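Local coordinates for protein lipase (Photobacterium sp. M37, PDB 2ORY) that probably hydrolyses triacylglycerols as a cold-adapted lipase of the class 3 family, built on an alpha/beta-hydrolase fold, at residues 231-235 and 292-297. Sequence-based numbering, arbitrary orientation.
Sequences IANSL and PLEGNI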
loop_
_atom_site.group_PDB
_atom_site.type_symbol
_atom_site.label_atom_id
_atom_site.label_comp_id
_atom_site.label_asym_id
_atom_site.label_seq_id
_atom_site.Cartn_x
_atom_site.Cartn_y
_atom_site.Cartn_z
ATOM N N ILE A 231 -0.927 9.843 -0.116
ATOM C CA ILE A 231 -1.911 10.239 0.882
ATOM C C ILE A 231 -1.627 9.623 2.246
ATOM O O ILE A 231 -1.648 8.403 2.406
ATOM C CB ILE A 231 -3.343 9.887 0.377
ATOM C CG1 ILE A 231 -3.604 10.642 -0.945
ATOM C CG2 ILE A 231 -4.392 10.258 1.425
ATOM C CD1 ILE A 231 -4.965 10.417 -1.578
ATOM N N ALA A 232 -1.321 10.489 3.216
ATOM C CA ALA A 232 -1.035 10.076 4.588
ATOM C C ALA A 232 -1.816 10.905 5.596
ATOM O O ALA A 232 -1.948 12.123 5.446
ATOM C CB ALA A 232 0.429 10.207 4.889
ATOM N N ASN A 233 -2.324 10.226 6.620
ATOM C CA ASN A 233 -3.066 10.842 7.721
ATOM C C ASN A 233 -1.977 11.334 8.692
ATOM O O ASN A 233 -1.055 10.589 9.019
ATOM C CB ASN A 233 -3.972 9.766 8.357
ATOM C CG ASN A 233 -4.573 10.180 9.714
ATOM O OD1 ASN A 233 -4.357 11.286 10.213
ATOM N ND2 ASN A 233 -5.327 9.265 10.313
ATOM N N SER A 234 -2.054 12.588 9.131
ATOM C CA SER A 234 -1.031 13.112 10.040
ATOM C C SER A 234 -0.906 12.346 11.361
ATOM O O SER A 234 0.160 12.351 11.989
ATOM C CB SER A 234 -1.291 14.594 10.352
ATOM O OG SER A 234 -2.525 14.779 11.043
ATOM N N LEU A 235 -1.975 11.692 11.795
ATOM C CA LEU A 235 -1.903 10.965 13.058
ATOM C C LEU A 235 -1.689 9.466 12.890
ATOM O O LEU A 235 -1.709 8.712 13.861
ATOM C CB LEU A 235 -3.149 11.223 13.901
ATOM C CG LEU A 235 -3.452 12.668 14.310
ATOM C CD1 LEU A 235 -4.718 12.655 15.175
ATOM C CD2 LEU A 235 -2.286 13.291 15.083
ATOM N N PRO A 292 -0.226 16.181 4.594
ATOM C CA PRO A 292 -1.097 15.078 5.005
ATOM C C PRO A 292 -2.499 15.562 5.288
ATOM O O PRO A 292 -2.761 16.763 5.320
ATOM C CB PRO A 292 -0.444 14.603 6.284
ATOM C CG PRO A 292 -0.081 15.918 6.918
ATOM C CD PRO A 292 0.565 16.661 5.743
ATOM N N LEU A 293 -3.394 14.608 5.502
ATOM C CA LEU A 293 -4.769 14.900 5.854
ATOM C C LEU A 293 -4.625 15.095 7.354
ATOM O O LEU A 293 -4.086 14.219 8.028
ATOM C CB LEU A 293 -5.660 13.690 5.580
ATOM C CG LEU A 293 -5.509 12.985 4.231
ATOM C CD1 LEU A 293 -6.309 11.692 4.238
ATOM C CD2 LEU A 293 -5.973 13.900 3.115
ATOM N N GLU A 294 -5.056 16.242 7.876
ATOM C CA GLU A 294 -4.949 16.505 9.312
ATOM C C GLU A 294 -5.940 15.602 10.029
ATOM O O GLU A 294 -7.150 15.769 9.888
ATOM C CB GLU A 294 -5.280 17.971 9.646
ATOM C CG GLU A 294 -4.505 19.024 8.842
ATOM C CD GLU A 294 -4.612 20.454 9.421
ATOM O OE1 GLU A 294 -4.334 21.426 8.671
ATOM O OE2 GLU A 294 -4.958 20.606 10.624
ATOM N N GLY A 295 -5.416 14.658 10.803
ATOM C CA GLY A 295 -6.265 13.728 11.532
ATOM C C GLY A 295 -6.694 14.234 12.895
ATOM O O GLY A 295 -6.162 15.220 13.386
ATOM N N ASN A 296 -7.651 13.546 13.504
ATOM C CA ASN A 296 -8.167 13.922 14.809
ATOM C C ASN A 296 -8.163 12.764 15.781
ATOM O O ASN A 296 -8.767 11.725 15.519
ATOM C CB ASN A 296 -9.590 14.437 14.664
ATOM C CG ASN A 296 -9.661 15.638 13.780
ATOM O OD1 ASN A 296 -9.168 16.711 14.137
ATOM N ND2 ASN A 296 -10.246 15.469 12.602
ATOM N N ILE A 297 -7.506 12.964 16.917
ATOM C CA ILE A 297 -7.407 11.929 17.939
ATOM C C ILE A 297 -8.774 11.492 18.444
ATOM O O ILE A 297 -9.542 12.314 18.922
ATOM C CB ILE A 297 -6.546 12.424 19.134
ATOM C CG1 ILE A 297 -5.093 12.620 18.684
ATOM C CG2 ILE A 297 -6.561 11.413 20.243
ATOM C CD1 ILE A 297 -4.153 13.131 19.775
#
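With chi1 at 64°, Ser234 holds OG between its own backbone N and carbonyl carbon, and this turns the hydroxyl oxygen onto the amide of Gly295, whose N lies 2.9 Å from Ser234 OG in a nearly straight bond (170° at the hydrogen). Asn233 takes another course: CG is anti to the backbone N (chi1 167°), which carries the carboxamide forward along its own chain until OD1 accepts from Leu235 N, closing an Asx turn, and rests 3.4 Å from Gly295 CA. Leu235 N sits above the carboxamide plane of Asn233, not on a lone pair of OD1.

Between the backbones there is a single parallel beta bridge centred on Asn233 and Leu293. Leu293 N gives its hydrogen to Ala232 O at 2.9 Å, and Leu293 O receives that of Ser234 N at 2.8 Å, so N and O of Leu293 bond to the residues before and after Asn233, the pattern of a parallel bridge; the bond from Gly295 N to Ser234 OG adds a third link, side chain to backbone, beyond the bridge. Apolar contacts close the two ends. Leu235 CD1 lies against the backbone from Gly295 C to Ile297 N and reaches Ile297 CG1 at 3.5 Å, while Ile231 CG2 meets Leu293 CD1 at 3.7 Å.

The bridge thus joins two loops, one following helix 214-224 and the other preceding helix 304-319. Ile231 hydrogen-bonds through its backbone to Pro205, in edge strand 199-206, and Ala207 just beyond it, whereas Asn233 ND2 bonds to Gln311 of helix 304-319, next to His312 of a probable Ser174-His312-Asp236 triad.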